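Local coordinates for protein putative metal-sulfur cluster biosynthesis proteins YuaD (PDB 1ORU) that is of unknown function but may bind molybdenum and pyridoxal phosphate and take part in metal-sulfur cluster biosynthesis, at residues 10-15 with 96-101; 29-34 with 171-176; 116-121 with 175-180; 121-126 with 165-170. All coordinates share one frame; numbering follows the deposited sequence. Where two conformers were deposited one is given.

Contact 1: residues 10-15 with 96-101; sequences AKAEGL and ANVAVS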
loop_
_atom_site.group_PDB
_atom_site.type_symbol
_atom_site.label_atom_id
_atom_site.label_comp_id
_atom_site.label_asym_id
_atom_site.label_seq_id
_atom_site.Cartn_x
_atom_site.Cartn_y
_atom_site.Cartn_z
ATOM N N ALA A 10 21.337 -2.355 2.339
ATOM C CA ALA A 10 21.622 -1.895 0.986
ATOM C C ALA A 10 22.107 -0.453 1.082
ATOM O O ALA A 10 22.392 0.041 2.178
ATOM C CB ALA A 10 20.384 -1.989 0.102
ATOM N N LYS A 11 22.177 0.227 -0.056
ATOM C CA LYS A 11 22.683 1.588 -0.083
ATOM C C LYS A 11 21.957 2.518 -1.043
ATOM O O LYS A 11 21.553 2.113 -2.129
ATOM C CB LYS A 11 24.172 1.551 -0.449
ATOM C CG LYS A 11 24.849 2.904 -0.604
ATOM C CD LYS A 11 26.326 2.715 -0.958
ATOM C CE LYS A 11 27.065 4.028 -1.107
ATOM N NZ LYS A 11 28.487 3.808 -1.516
ATOM N N ALA A 12 21.796 3.771 -0.628
ATOM C CA ALA A 12 21.168 4.777 -1.471
ATOM C C ALA A 12 22.328 5.451 -2.205
ATOM O O ALA A 12 23.016 6.302 -1.635
ATOM C CB ALA A 12 20.415 5.795 -0.613
ATOM N N GLU A 13 22.564 5.045 -3.452
ATOM C CA GLU A 13 23.653 5.602 -4.260
ATOM C C GLU A 13 23.381 7.032 -4.692
ATOM O O GLU A 13 24.300 7.851 -4.757
ATOM C CB GLU A 13 23.890 4.763 -5.520
ATOM C CG GLU A 13 24.442 3.377 -5.287
ATOM C CD GLU A 13 25.904 3.375 -4.852
ATOM O OE1 GLU A 13 26.534 4.456 -4.810
ATOM O OE2 GLU A 13 26.424 2.280 -4.559
ATOM N N GLY A 14 22.120 7.327 -4.996
ATOM C CA GLY A 14 21.773 8.665 -5.432
ATOM C C GLY A 14 20.387 9.112 -5.021
ATOM O O GLY A 14 19.483 8.290 -4.854
ATOM N N LEU A 15 20.232 10.420 -4.845
ATOM C CA LEU A 15 18.957 11.026 -4.468
ATOM C C LEU A 15 18.669 12.078 -5.536
ATOM O O LEU A 15 19.591 12.763 -5.999
ATOM C CB LEU A 15 19.065 11.686 -3.094
ATOM C CG LEU A 15 19.499 10.780 -1.940
ATOM C CD1 LEU A 15 19.607 11.615 -0.669
ATOM C CD2 LEU A 15 18.498 9.631 -1.756
ATOM N N ALA A 96 13.460 8.805 -11.176
ATOM C CA ALA A 96 13.639 8.217 -9.851
ATOM C C ALA A 96 14.054 9.261 -8.815
ATOM O O ALA A 96 14.713 10.247 -9.142
ATOM C CB ALA A 96 14.682 7.109 -9.912
ATOM N N ASN A 97 13.661 9.035 -7.564
ATOM C CA ASN A 97 14.014 9.932 -6.469
ATOM C C ASN A 97 15.154 9.309 -5.679
ATOM O O ASN A 97 15.928 10.004 -5.023
ATOM C CB ASN A 97 12.820 10.152 -5.545
ATOM C CG ASN A 97 11.680 10.852 -6.240
ATOM O OD1 ASN A 97 11.823 11.990 -6.702
ATOM N ND2 ASN A 97 10.543 10.179 -6.333
ATOM N N VAL A 98 15.239 7.986 -5.735
ATOM C CA VAL A 98 16.293 7.267 -5.041
ATOM C C VAL A 98 16.810 6.141 -5.924
ATOM O O VAL A 98 16.034 5.377 -6.505
ATOM C CB VAL A 98 15.792 6.640 -3.710
ATOM C CG1 VAL A 98 16.965 6.002 -2.959
ATOM C CG2 VAL A 98 15.125 7.702 -2.850
ATOM N N ALA A 99 18.125 6.063 -6.045
ATOM C CA ALA A 99 18.743 5.001 -6.816
ATOM C C ALA A 99 19.520 4.209 -5.779
ATOM O O ALA A 99 20.413 4.744 -5.119
ATOM C CB ALA A 99 19.681 5.577 -7.875
ATOM N N VAL A 100 19.168 2.939 -5.613
ATOM C CA VAL A 100 19.841 2.099 -4.633
ATOM C C VAL A 100 20.768 1.084 -5.284
ATOM O O VAL A 100 20.629 0.773 -6.467
ATOM C CB VAL A 100 18.821 1.330 -3.760
ATOM C CG1 VAL A 100 17.900 2.314 -3.052
ATOM C CG2 VAL A 100 18.019 0.359 -4.617
ATOM N N SER A 101 21.733 0.597 -4.508
ATOM C CA SER A 101 22.652 -0.431 -4.987
ATOM C C SER A 101 22.560 -1.560 -3.968
ATOM O O SER A 101 22.189 -1.334 -2.807
ATOM C CB SER A 101 24.095 0.093 -5.105
ATOM O OG SER A 101 24.669 0.427 -3.853
#

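Contact 2: residues 29-34 with 171-176; sequences DKLDFD and GAVYTG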
loop_
_atom_site.group_PDB
_atom_site.type_symbol
_atom_site.label_atom_id
_atom_site.label_comp_id
_atom_site.label_asym_id
_atom_site.label_seq_id
_atom_site.Cartn_x
_atom_site.Cartn_y
_atom_site.Cartn_z
ATOM N N ASP A 29 22.272 16.314 -2.896
ATOM C CA ASP A 29 23.121 15.715 -1.877
ATOM C C ASP A 29 22.244 15.259 -0.717
ATOM O O ASP A 29 22.622 14.381 0.056
ATOM C CB ASP A 29 24.142 16.735 -1.370
ATOM C CG ASP A 29 23.502 17.844 -0.557
ATOM O OD1 ASP A 29 22.581 18.512 -1.074
ATOM O OD2 ASP A 29 23.922 18.051 0.601
ATOM N N LYS A 30 21.065 15.862 -0.608
ATOM C CA LYS A 30 20.136 15.545 0.471
ATOM C C LYS A 30 18.690 15.746 0.035
ATOM O O LYS A 30 18.408 16.542 -0.860
ATOM C CB LYS A 30 20.427 16.452 1.678
ATOM C CG LYS A 30 19.286 16.548 2.688
ATOM C CD LYS A 30 19.401 17.779 3.580
ATOM C CE LYS A 30 18.215 17.865 4.534
ATOM N NZ LYS A 30 18.267 19.069 5.406
ATOM N N LEU A 31 17.780 15.019 0.677
ATOM C CA LEU A 31 16.351 15.134 0.401
ATOM C C LEU A 31 15.604 15.044 1.720
ATOM O O LEU A 31 16.037 14.353 2.644
ATOM C CB LEU A 31 15.853 13.999 -0.498
ATOM C CG LEU A 31 16.243 13.938 -1.974
ATOM C CD1 LEU A 31 15.614 12.701 -2.608
ATOM C CD2 LEU A 31 15.768 15.199 -2.684
ATOM N N ASP A 32 14.487 15.757 1.809
ATOM C CA ASP A 32 13.664 15.693 3.001
ATOM C C ASP A 32 12.450 14.848 2.653
ATOM O O ASP A 32 11.790 15.091 1.640
ATOM C CB ASP A 32 13.204 17.086 3.434
ATOM C CG ASP A 32 14.320 17.908 4.028
ATOM O OD1 ASP A 32 15.010 17.401 4.940
ATOM O OD2 ASP A 32 14.503 19.064 3.591
ATOM N N PHE A 33 12.182 13.833 3.464
ATOM C CA PHE A 33 11.013 12.990 3.262
ATOM C C PHE A 33 10.014 13.428 4.323
ATOM O O PHE A 33 10.361 13.551 5.499
ATOM C CB PHE A 33 11.324 11.503 3.485
ATOM C CG PHE A 33 12.079 10.844 2.362
ATOM C CD1 PHE A 33 12.245 11.474 1.132
ATOM C CD2 PHE A 33 12.601 9.563 2.533
ATOM C CE1 PHE A 33 12.918 10.835 0.084
ATOM C CE2 PHE A 33 13.274 8.914 1.494
ATOM C CZ PHE A 33 13.433 9.554 0.269
ATOM N N ASP A 34 8.782 13.676 3.906
ATOM C CA ASP A 34 7.737 14.081 4.838
ATOM C C ASP A 34 6.469 13.398 4.339
ATOM O O ASP A 34 6.449 12.855 3.235
ATOM C CB ASP A 34 7.563 15.604 4.816
ATOM C CG ASP A 34 6.779 16.127 6.013
ATOM O OD1 ASP A 34 6.236 15.314 6.791
ATOM O OD2 ASP A 34 6.706 17.363 6.175
ATOM N N GLY A 171 11.860 12.345 7.701
ATOM C CA GLY A 171 13.268 12.391 8.043
ATOM C C GLY A 171 14.121 12.757 6.847
ATOM O O GLY A 171 13.665 12.680 5.704
ATOM N N ALA A 172 15.358 13.165 7.099
ATOM C CA ALA A 172 16.267 13.542 6.019
ATOM C C ALA A 172 17.045 12.329 5.525
ATOM O O ALA A 172 17.356 11.424 6.299
ATOM C CB ALA A 172 17.242 14.605 6.502
ATOM N N VAL A 173 17.352 12.318 4.231
ATOM C CA VAL A 173 18.126 11.233 3.639
ATOM C C VAL A 173 19.304 11.880 2.917
ATOM O O VAL A 173 19.174 12.977 2.361
ATOM C CB VAL A 173 17.264 10.368 2.679
ATOM C CG1 VAL A 173 16.176 9.656 3.483
ATOM C CG2 VAL A 173 16.618 11.234 1.598
ATOM N N TYR A 174 20.451 11.204 2.945
ATOM C CA TYR A 174 21.683 11.730 2.362
ATOM C C TYR A 174 22.341 10.773 1.377
ATOM O O TYR A 174 22.219 9.559 1.504
ATOM C CB TYR A 174 22.667 12.039 3.493
ATOM C CG TYR A 174 22.064 12.872 4.611
ATOM C CD1 TYR A 174 22.096 14.266 4.566
ATOM C CD2 TYR A 174 21.446 12.262 5.704
ATOM C CE1 TYR A 174 21.530 15.037 5.589
ATOM C CE2 TYR A 174 20.875 13.018 6.731
ATOM C CZ TYR A 174 20.921 14.407 6.668
ATOM O OH TYR A 174 20.355 15.162 7.683
ATOM N N THR A 175 23.055 11.329 0.405
ATOM C CA THR A 175 23.748 10.519 -0.598
ATOM C C THR A 175 24.672 9.493 0.070
ATOM O O THR A 175 25.436 9.832 0.974
ATOM C CB THR A 175 24.602 11.409 -1.526
ATOM O OG1 THR A 175 23.771 12.411 -2.126
ATOM C CG2 THR A 175 25.250 10.573 -2.622
ATOM N N GLY A 176 24.595 8.241 -0.370
ATOM C CA GLY A 176 25.444 7.204 0.196
ATOM C C GLY A 176 24.936 6.543 1.467
ATOM O O GLY A 176 25.587 5.646 2.009
#

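Contact 3: residues 116-121 with 175-180; sequences IFPSGA and TGDEIE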
loop_
_atom_site.group_PDB
_atom_site.type_symbol
_atom_site.label_atom_id
_atom_site.label_comp_id
_atom_site.label_asym_id
_atom_site.label_seq_id
_atom_site.Cartn_x
_atom_site.Cartn_y
_atom_site.Cartn_z
ATOM N N ILE A 116 14.332 1.733 5.550
ATOM C CA ILE A 116 14.634 2.725 6.572
ATOM C C ILE A 116 16.043 3.302 6.473
ATOM O O ILE A 116 17.018 2.572 6.282
ATOM C CB ILE A 116 14.411 2.107 7.967
ATOM C CG1 ILE A 116 12.988 1.544 8.047
ATOM C CG2 ILE A 116 14.635 3.153 9.057
ATOM C CD1 ILE A 116 12.620 0.980 9.409
ATOM N N PHE A 117 16.128 4.622 6.604
ATOM C CA PHE A 117 17.382 5.362 6.523
ATOM C C PHE A 117 17.957 5.645 7.920
ATOM O O PHE A 117 17.255 5.519 8.919
ATOM C CB PHE A 117 17.139 6.665 5.752
ATOM C CG PHE A 117 16.840 6.457 4.286
ATOM C CD1 PHE A 117 17.802 6.730 3.320
ATOM C CD2 PHE A 117 15.592 5.995 3.872
ATOM C CE1 PHE A 117 17.524 6.549 1.952
ATOM C CE2 PHE A 117 15.307 5.810 2.513
ATOM C CZ PHE A 117 16.276 6.088 1.552
ATOM N N PRO A 118 19.249 6.018 8.008
ATOM C CA PRO A 118 19.890 6.302 9.301
ATOM C C PRO A 118 19.192 7.357 10.160
ATOM O O PRO A 118 19.242 7.301 11.390
ATOM C CB PRO A 118 21.300 6.732 8.902
ATOM C CG PRO A 118 21.548 5.921 7.658
ATOM C CD PRO A 118 20.235 6.078 6.915
ATOM N N SER A 119 18.546 8.313 9.511
ATOM C CA SER A 119 17.849 9.380 10.221
ATOM C C SER A 119 16.555 8.887 10.845
ATOM O O SER A 119 15.995 9.529 11.737
ATOM C CB SER A 119 17.505 10.496 9.252
ATOM O OG SER A 119 16.553 10.022 8.321
ATOM N N GLY A 120 16.074 7.750 10.357
ATOM C CA GLY A 120 14.820 7.218 10.849
ATOM C C GLY A 120 13.765 7.338 9.762
ATOM O O GLY A 120 12.703 6.727 9.853
ATOM N N ALA A 121 14.045 8.135 8.730
ATOM C CA ALA A 121 13.093 8.289 7.630
ATOM C C ALA A 121 12.778 6.884 7.125
ATOM O O ALA A 121 13.677 6.040 7.010
ATOM C CB ALA A 121 13.701 9.131 6.508
ATOM N N THR A 175 23.055 11.329 0.405
ATOM C CA THR A 175 23.748 10.519 -0.598
ATOM C C THR A 175 24.672 9.493 0.070
ATOM O O THR A 175 25.436 9.832 0.974
ATOM C CB THR A 175 24.602 11.409 -1.526
ATOM O OG1 THR A 175 23.771 12.411 -2.126
ATOM C CG2 THR A 175 25.250 10.573 -2.622
ATOM N N GLY A 176 24.595 8.241 -0.370
ATOM C CA GLY A 176 25.444 7.204 0.196
ATOM C C GLY A 176 24.936 6.543 1.467
ATOM O O GLY A 176 25.587 5.646 2.009
ATOM N N ASP A 177 23.781 6.985 1.956
ATOM C CA ASP A 177 23.198 6.408 3.161
ATOM C C ASP A 177 23.055 4.899 3.056
ATOM O O ASP A 177 22.636 4.377 2.024
ATOM C CB ASP A 177 21.798 6.978 3.418
ATOM C CG ASP A 177 21.815 8.239 4.250
ATOM O OD1 ASP A 177 22.912 8.659 4.683
ATOM O OD2 ASP A 177 20.718 8.804 4.479
ATOM N N GLU A 178 23.397 4.205 4.134
ATOM C CA GLU A 178 23.233 2.761 4.170
ATOM C C GLU A 178 21.768 2.592 4.580
ATOM O O GLU A 178 21.299 3.255 5.509
ATOM C CB GLU A 178 24.158 2.149 5.222
ATOM C CG GLU A 178 24.441 0.674 5.012
ATOM C CD GLU A 178 25.417 0.117 6.032
ATOM O OE1 GLU A 178 25.054 0.041 7.225
ATOM O OE2 GLU A 178 26.548 -0.236 5.640
ATOM N N ILE A 179 21.027 1.745 3.878
ATOM C CA ILE A 179 19.627 1.558 4.219
ATOM C C ILE A 179 19.333 0.158 4.737
ATOM O O ILE A 179 20.030 -0.811 4.408
ATOM C CB ILE A 179 18.706 1.857 3.015
ATOM C CG1 ILE A 179 19.132 1.034 1.794
ATOM C CG2 ILE A 179 18.743 3.343 2.711
ATOM C CD1 ILE A 179 18.183 1.166 0.607
ATOM N N GLU A 180 18.295 0.071 5.559
ATOM C CA GLU A 180 17.865 -1.187 6.148
ATOM C C GLU A 180 16.561 -1.576 5.469
ATOM O O GLU A 180 15.571 -0.855 5.576
ATOM C CB GLU A 180 17.622 -0.995 7.644
ATOM C CG GLU A 180 17.395 -2.273 8.419
ATOM C CD GLU A 180 18.683 -3.023 8.679
ATOM O OE1 GLU A 180 18.637 -4.062 9.374
ATOM O OE2 GLU A 180 19.743 -2.569 8.191
HETATM O O HOH W 1 19.305 9.445 6.707
#

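Contact 4: residues 121-126 with 165-170; sequences AALLCE and CIVERP. With SO4 (sulfate ion), chain F.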
loop_
_atom_site.group_PDB
_atom_site.type_symbol
_atom_site.label_atom_id
_atom_site.label_comp_id
_atom_site.label_asym_id
_atom_site.label_seq_id
_atom_site.Cartn_x
_atom_site.Cartn_y
_atom_site.Cartn_z
ATOM N N ALA A 121 14.045 8.135 8.730
ATOM C CA ALA A 121 13.093 8.289 7.630
ATOM C C ALA A 121 12.778 6.884 7.125
ATOM O O ALA A 121 13.677 6.040 7.010
ATOM C CB ALA A 121 13.701 9.131 6.508
ATOM N N ALA A 122 11.507 6.626 6.836
ATOM C CA ALA A 122 11.102 5.301 6.378
ATOM C C ALA A 122 10.114 5.333 5.222
ATOM O O ALA A 122 9.195 6.155 5.183
ATOM C CB ALA A 122 10.505 4.511 7.542
ATOM N N LEU A 123 10.317 4.419 4.280
ATOM C CA LEU A 123 9.454 4.301 3.112
ATOM C C LEU A 123 8.662 2.997 3.167
ATOM O O LEU A 123 9.201 1.937 3.518
ATOM C CB LEU A 123 10.293 4.335 1.828
ATOM C CG LEU A 123 11.113 5.609 1.588
ATOM C CD1 LEU A 123 11.892 5.497 0.287
ATOM C CD2 LEU A 123 10.182 6.800 1.545
ATOM N N LEU A 124 7.380 3.089 2.829
ATOM C CA LEU A 124 6.491 1.931 2.800
ATOM C C LEU A 124 6.378 1.516 1.337
ATOM O O LEU A 124 5.976 2.313 0.496
ATOM C CB LEU A 124 5.108 2.310 3.337
ATOM C CG LEU A 124 3.991 1.280 3.142
ATOM C CD1 LEU A 124 4.271 0.036 3.981
ATOM C CD2 LEU A 124 2.652 1.905 3.538
ATOM N N CYS A 125 6.726 0.274 1.029
ATOM C CA CYS A 125 6.659 -0.187 -0.358
ATOM C C CYS A 125 5.225 -0.339 -0.895
ATOM O O CYS A 125 4.394 -1.044 -0.304
ATOM C CB CYS A 125 7.404 -1.512 -0.506
ATOM S SG CYS A 125 7.438 -2.095 -2.213
ATOM N N GLU A 126 4.940 0.337 -2.006
ATOM C CA GLU A 126 3.632 0.251 -2.640
ATOM C C GLU A 126 3.673 -0.512 -3.971
ATOM O O GLU A 126 2.848 -0.292 -4.862
ATOM C CB GLU A 126 3.031 1.644 -2.844
ATOM C CG GLU A 126 2.493 2.280 -1.558
ATOM C CD GLU A 126 1.285 1.549 -0.980
ATOM O OE1 GLU A 126 0.407 1.140 -1.765
ATOM O OE2 GLU A 126 1.201 1.397 0.260
ATOM N N CYS A 165 6.816 4.139 -3.457
ATOM C CA CYS A 165 6.577 4.085 -2.019
ATOM C C CYS A 165 5.846 5.303 -1.476
ATOM O O CYS A 165 5.778 6.348 -2.115
ATOM C CB CYS A 165 7.906 4.007 -1.250
ATOM S SG CYS A 165 8.999 2.625 -1.620
ATOM N N ILE A 166 5.323 5.144 -0.264
ATOM C CA ILE A 166 4.657 6.216 0.467
ATOM C C ILE A 166 5.641 6.515 1.595
ATOM O O ILE A 166 6.367 5.616 2.022
ATOM C CB ILE A 166 3.326 5.724 1.085
ATOM C CG1 ILE A 166 2.222 5.745 0.028
ATOM C CG2 ILE A 166 2.963 6.564 2.302
ATOM C CD1 ILE A 166 0.935 5.063 0.501
ATOM N N VAL A 167 5.706 7.763 2.057
ATOM C CA VAL A 167 6.599 8.089 3.172
ATOM C C VAL A 167 5.868 7.656 4.447
ATOM O O VAL A 167 4.803 8.192 4.771
ATOM C CB VAL A 167 6.904 9.611 3.253
ATOM C CG1 VAL A 167 7.717 9.919 4.510
ATOM C CG2 VAL A 167 7.684 10.055 2.014
ATOM N N GLU A 168 6.432 6.681 5.157
ATOM C CA GLU A 168 5.825 6.173 6.383
ATOM C C GLU A 168 6.302 6.945 7.615
ATOM O O GLU A 168 5.578 7.060 8.598
ATOM C CB GLU A 168 6.112 4.670 6.537
ATOM C CG GLU A 168 5.404 4.008 7.731
ATOM C CD GLU A 168 5.387 2.482 7.652
ATOM O OE1 GLU A 168 6.259 1.908 6.962
ATOM O OE2 GLU A 168 4.502 1.859 8.290
ATOM N N ARG A 169 7.530 7.454 7.569
ATOM C CA ARG A 169 8.063 8.250 8.669
ATOM C C ARG A 169 8.976 9.326 8.100
ATOM O O ARG A 169 9.890 9.037 7.323
ATOM C CB ARG A 169 8.846 7.404 9.677
ATOM C CG ARG A 169 9.105 8.183 10.971
ATOM C CD ARG A 169 9.994 7.456 11.953
ATOM N NE ARG A 169 10.109 8.199 13.208
ATOM C CZ ARG A 169 10.960 7.894 14.186
ATOM N NH1 ARG A 169 11.788 6.860 14.060
ATOM N NH2 ARG A 169 10.981 8.621 15.300
ATOM N N PRO A 170 8.737 10.590 8.478
ATOM C CA PRO A 170 9.542 11.714 7.992
ATOM C C PRO A 170 10.995 11.675 8.456
ATOM O O PRO A 170 11.319 11.058 9.473
ATOM C CB PRO A 170 8.796 12.936 8.540
ATOM C CG PRO A 170 7.383 12.437 8.708
ATOM C CD PRO A 170 7.622 11.078 9.307
HETATM S S SO4 F . 7.789 10.265 17.725
HETATM O O1 SO4 F . 8.916 10.398 16.765
HETATM O O2 SO4 F . 7.356 11.602 18.188
HETATM O O3 SO4 F . 6.661 9.610 17.033
HETATM O O4 SO4 F . 8.181 9.441 18.898
#

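Contact 1: residues 10-15 with 96-101
A classic beta bulge interrupts the antiparallel pairing of strands 5-17 and 98-101 in the main mixed sheet of this MOSC-family protein, where Glu13 and Gly14 both face Ala99. Ala99 O receives Gly14 N at 3.1 Å, in the carbonyl plane on a lone pair, while Glu13 N comes closer but so bent (123° at the hydrogen) that its bond is weak. Regular pairing resumes on both sides of the bulge: Lys11 and Ser101 exchange two backbone bonds, and Ala99 N returns to Gly14 O at 2.9 Å. The extra residue turns the CB of Glu13 toward strand 98-101, and the side chain folds back over Ser101, with CG against both CB and OG of the serine. On the face shared by Ala12, Leu15, Val98 and Val100, Leu15 and Val98 lie side by side and point the same way, Leu15 CD2 resting 4.0 Å from Val98 CG2. This apolar face continues onto Leu31 and Phe33 of strand 30-33, and Val100 packs on Ile71 and Ser73 of the neighbouring strand 69-73. Across the other face, helix 74-84 brings Ile74 against Ala99 and Glu13. Ser101 OG, held between its own backbone N and carbonyl carbon (chi1 66°), gives its proton to Glu13 OE2 at 2.6 Å, meeting the anti side of the carboxylate 21° out of its plane.

Contact 2: residues 29-34 with 171-176
Asp29 O takes the backbone N-H of Thr175 at 3.1 Å, the donor lying well out of the carbonyl plane, with a tilt of 34°. Thr175 OG1 stands 3.2 Å from Asp29 O. From this end the two strands run antiparallel through Leu31 paired with Val173 and Phe33 paired with Gly171, each pair closed by two backbone bonds; Val173 N reaches Leu31 O at 2.9 Å, nearly along the C=O axis. The result is a two-stranded antiparallel sheet, 30-33 with 171-174, that lies over the main sheet of the MOSC domain, and its two faces differ sharply in character. The inner face carries Leu31, Phe33 and Val173. One methyl of Val173, CG2, sits over a face of the Phe33 ring, 4.0 Å from its centroid and displaced toward the rim, in a CH-pi contact, and also touches Leu31 CB at 3.6 Å. The other methyl, CG1, lies over the CD2-CE2 rim on the same side of the ring, 3.6 Å from Phe33 CE2. With CG1 anti to the carbonyl carbon (chi1 -65°), the valine can bring both methyls to the phenyl group. Leu31 and Val173 then meet Leu15 of strand 5-17. On the outer face the extended Lys30 chain runs alongside Tyr174, its CG and CD close to Tyr174 CE1, before Lys30 CE passes Ala172 CB at 3.9 Å and Lys30 NZ makes a long salt bridge to Asp32.

Contact 3: residues 116-121 with 175-180
Backbone hydrogen bonds join Ile116 and Glu180 in an antiparallel hydrogen-bonded pair: Ile116 N meets Glu180 O and Glu180 N meets Ile116 O, each at 2.9 Å and close to straight (173° at the hydrogen). Beyond this pair the segment 116-121 leaves the strand in a type I beta turn from Phe117 to Gly120, and side chains take over the contact. The apolar part rests on Phe117 and Ile179, which point the same way side by side. Ile179 CG2 lies over one face of the phenyl ring, 3.7 Å from its centroid and displaced toward the rim, a CH-pi contact; the methyl is turned there because CG1 takes the position between backbone N and carbonyl carbon (chi1 54°). Polar groups border the ring as well. Asp177 OD2 comes to its edge, 3.8 Å from Phe117 CD1, with the carboxylate plane 58° from that of the ring. Asp177 OD2 also accepts from Tyr174 N and from a water 2.7 Å from it that in turn accepts from Ser119 N, so one carboxylate oxygen spans from the 171-174 strand to the turn. Pro118 CD packs 3.3 Å from Glu178 O. The pairing places strand 178-184 between strands 114-116 and 5-17 in the main sheet; Phe117 reaches Ala12, Leu123 and Val173, while Ile116 touches Met56 of the second subunit.

Contact 4: residues 121-126 with 165-170
Leu123 and Val167 slant across each other on one face of the strand pair, Leu123 CD2 lying 4.1 Å from Val167 CG2, and the CB of Leu123 leans on Cys165 CB at 3.9 Å. Leu124, on the reverse face, is met at a slant by Glu168, whose CB points toward strand 122-128 from the bulge: chi1 of -175° swings CG of the glutamate away from its amide nitrogen, and the extended chain brings OE1 to 3.8 Å from Leu124 CB, where it is salt-bridged to Arg114. Glu126, bent at chi2, sets CG 3.8 Å from Ile166 CD1, while its OE1 is salt-bridged to Arg66. A classic beta bulge coincides with the corner the chain turns at Glu168: Glu168 N and Arg169 N approach Ala122 O from the same face of its plane, at 2.8 and 3.2 Å. The arginine then extends away, and its NH2 donates to a sulfate oxygen, O1, at 3.1 Å; the ion, probably from the crystallisation liquor, is also bound by Glu62 N of the second subunit. Strand 122-128 thus lies between 114-116 and 163-169, the latter pairing onward with 69-73. Leu123 packs on Ile69, Ile71 and Phe33, while Ala122 and Glu168 meet Phe57 of the second subunit.

Contacts 1, 3 and 4 belong to the main mixed sheet, and contact 2 is the two-stranded sheet packed against it. Strand 5-17 joins contact 1 to contact 3 through its neighbour 178-184, their centres about 10 Å apart. Contacts 2 and 3 are closest, about 8 Å between centres, and share Thr175 and Gly176; contacts 1 and 4 are about 14 Å apart and do not touch. Along the chain contact 1 closes before contacts 3 and 4 open, whereas its segments alternate with those of contact 2. Contact 4 falls within the spans of both contacts 2 and 3. Residues 165-180 thus take part in contacts 2, 3 and 4, while strand 5-17 connects contact 1 to them.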